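Local coordinates for protein transcriptional regulator of the TetR/AcrR family (Thermobifida fusca YX, PDB 3DCF) that probably binds regulatory DNA through a helix-turn-helix domain and represses transcription, as in other TetR/AcrR-family regulators, at residues E150-E153 and I154-L158. Sequence-based numbering, arbitrary orientation.
Sequences EYTE and IMQRL
Glu153 and Arg157, one helical turn apart, are joined first through the backbone: Arg157 N donates to Glu153 O (3.2 Å) in a nearly straight bond, with an N-H...O angle of 176°. The same i to i+4 pattern of an alpha-helix ties Ile154 N to Glu150 O, Gln156 N to Thr152 O at a short 2.7 Å, and, weakly, Met155 N to Tyr151 O. Thr152 OG1, beside its own backbone N, hydrogen-bonds to Glu148 O one turn earlier.

Glu153 O also meets the side chain of Arg157. With chi3 at -65° the arginine chain bends back, and Glu153 O sits over the centre of one face of the Arg157 guanidinium, 3.4 Å above its plane. Arg157 NH1 comes to 3.6 Å from Glu153 CB but stays 4.7 Å from Glu153 OE1, too long for a salt bridge, though the opposite charges may still attract weakly.

Among the nonbonded contacts, Thr152 CG2 approaches Gln156 NE2 at 3.6 Å, the two side chains crossing at a slant. Ile154 CG1 rests 3.3 Å from Glu150 O.

This is the middle of helix 138-164 in the C-terminal domain of this TetR-family regulator. Glu150 and Ile154 pack on helix 75-98, while Met155 (selenomethionine) and Leu158 reach helix 104-121. Tyr151 meets Phe94 and His115 edge-to-face, bridging those two helices. Thr152 and Gln156 face helix 173-185, both touching Thr177.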
loop_
_atom_site.group_PDB
_atom_site.type_symbol
_atom_site.label_atom_id
_atom_site.label_comp_id
_atom_site.label_asym_id
_atom_site.label_seq_id
_atom_site.Cartn_x
_atom_site.Cartn_y
_atom_site.Cartn_z
ATOM N N GLU A 150 8.770 -4.661 -14.816
ATOM C CA GLU A 150 9.310 -3.673 -15.780
ATOM C C GLU A 150 9.414 -2.276 -15.174
ATOM O O GLU A 150 10.463 -1.669 -15.294
ATOM C CB GLU A 150 8.494 -3.609 -17.071
ATOM C CG GLU A 150 8.655 -4.838 -17.954
ATOM C CD GLU A 150 7.747 -4.823 -19.181
ATOM O OE1 GLU A 150 7.428 -3.714 -19.690
ATOM O OE2 GLU A 150 7.380 -5.938 -19.640
ATOM N N TYR A 151 8.330 -1.790 -14.546
ATOM C CA TYR A 151 8.303 -0.489 -13.824
ATOM C C TYR A 151 9.477 -0.342 -12.840
ATOM O O TYR A 151 10.196 0.668 -12.842
ATOM C CB TYR A 151 7.016 -0.326 -12.975
ATOM C CG TYR A 151 5.800 0.271 -13.642
ATOM C CD1 TYR A 151 5.742 1.654 -13.909
ATOM C CD2 TYR A 151 4.659 -0.506 -13.908
ATOM C CE1 TYR A 151 4.601 2.239 -14.497
ATOM C CE2 TYR A 151 3.509 0.064 -14.489
ATOM C CZ TYR A 151 3.490 1.433 -14.782
ATOM O OH TYR A 151 2.374 1.989 -15.349
ATOM N N THR A 152 9.620 -1.364 -11.994
ATOM C CA THR A 152 10.638 -1.412 -10.944
ATOM C C THR A 152 12.051 -1.410 -11.522
ATOM O O THR A 152 12.893 -0.632 -11.084
ATOM C CB THR A 152 10.453 -2.668 -10.015
ATOM O OG1 THR A 152 9.076 -2.817 -9.659
ATOM C CG2 THR A 152 11.272 -2.544 -8.738
ATOM N N GLU A 153 12.285 -2.256 -12.524
ATOM C CA GLU A 153 13.611 -2.388 -13.151
ATOM C C GLU A 153 14.094 -1.132 -13.888
ATOM O O GLU A 153 15.283 -0.816 -13.804
ATOM C CB GLU A 153 13.693 -3.666 -14.008
ATOM C CG GLU A 153 13.720 -4.935 -13.107
ATOM C CD GLU A 153 13.428 -6.258 -13.829
ATOM O OE1 GLU A 153 13.445 -6.303 -15.081
ATOM O OE2 GLU A 153 13.165 -7.267 -13.131
ATOM N N ILE A 154 13.174 -0.418 -14.561
ATOM C CA ILE A 154 13.478 0.869 -15.235
ATOM C C ILE A 154 13.977 1.893 -14.202
ATOM O O ILE A 154 14.999 2.548 -14.413
ATOM C CB ILE A 154 12.245 1.477 -15.993
ATOM C CG1 ILE A 154 11.828 0.618 -17.195
ATOM C CG2 ILE A 154 12.563 2.868 -16.524
ATOM C CD1 ILE A 154 10.447 0.954 -17.734
HETATM N N MSE A 155 13.250 2.003 -13.091
HETATM C CA MSE A 155 13.629 2.905 -12.015
HETATM C C MSE A 155 14.855 2.426 -11.212
HETATM O O MSE A 155 15.627 3.270 -10.750
HETATM C CB MSE A 155 12.435 3.192 -11.112
HETATM C CG MSE A 155 12.764 4.141 -9.985
HETATM SE SE MSE A 155 11.260 5.134 -9.335
HETATM C CE MSE A 155 10.853 6.164 -10.976
ATOM N N GLN A 156 15.021 1.107 -11.032
ATOM C CA GLN A 156 16.194 0.545 -10.308
ATOM C C GLN A 156 17.509 0.951 -10.957
ATOM O O GLN A 156 18.401 1.468 -10.268
ATOM C CB GLN A 156 16.171 -0.989 -10.200
ATOM C CG GLN A 156 15.391 -1.527 -9.021
ATOM C CD GLN A 156 15.401 -3.055 -8.940
ATOM O OE1 GLN A 156 16.044 -3.745 -9.745
ATOM N NE2 GLN A 156 14.679 -3.589 -7.961
ATOM N N ARG A 157 17.615 0.698 -12.266
ATOM C CA ARG A 157 18.817 1.049 -13.052
ATOM C C ARG A 157 19.100 2.556 -13.017
ATOM O O ARG A 157 20.253 2.972 -12.860
ATOM C CB ARG A 157 18.688 0.583 -14.509
ATOM C CG ARG A 157 18.632 -0.941 -14.674
ATOM C CD ARG A 157 18.678 -1.367 -16.156
ATOM N NE ARG A 157 17.504 -0.933 -16.929
ATOM C CZ ARG A 157 16.362 -1.617 -17.096
ATOM N NH1 ARG A 157 16.161 -2.824 -16.546
ATOM N NH2 ARG A 157 15.388 -1.075 -17.832
ATOM N N LEU A 158 18.024 3.341 -13.099
ATOM C CA LEU A 158 18.074 4.808 -13.106
ATOM C C LEU A 158 18.510 5.381 -11.731
ATOM O O LEU A 158 19.190 6.416 -11.686
ATOM C CB LEU A 158 16.706 5.376 -13.560
ATOM C CG LEU A 158 16.647 6.600 -14.447
ATOM C CD1 LEU A 158 17.363 6.294 -15.766
ATOM C CD2 LEU A 158 15.179 6.977 -14.714
#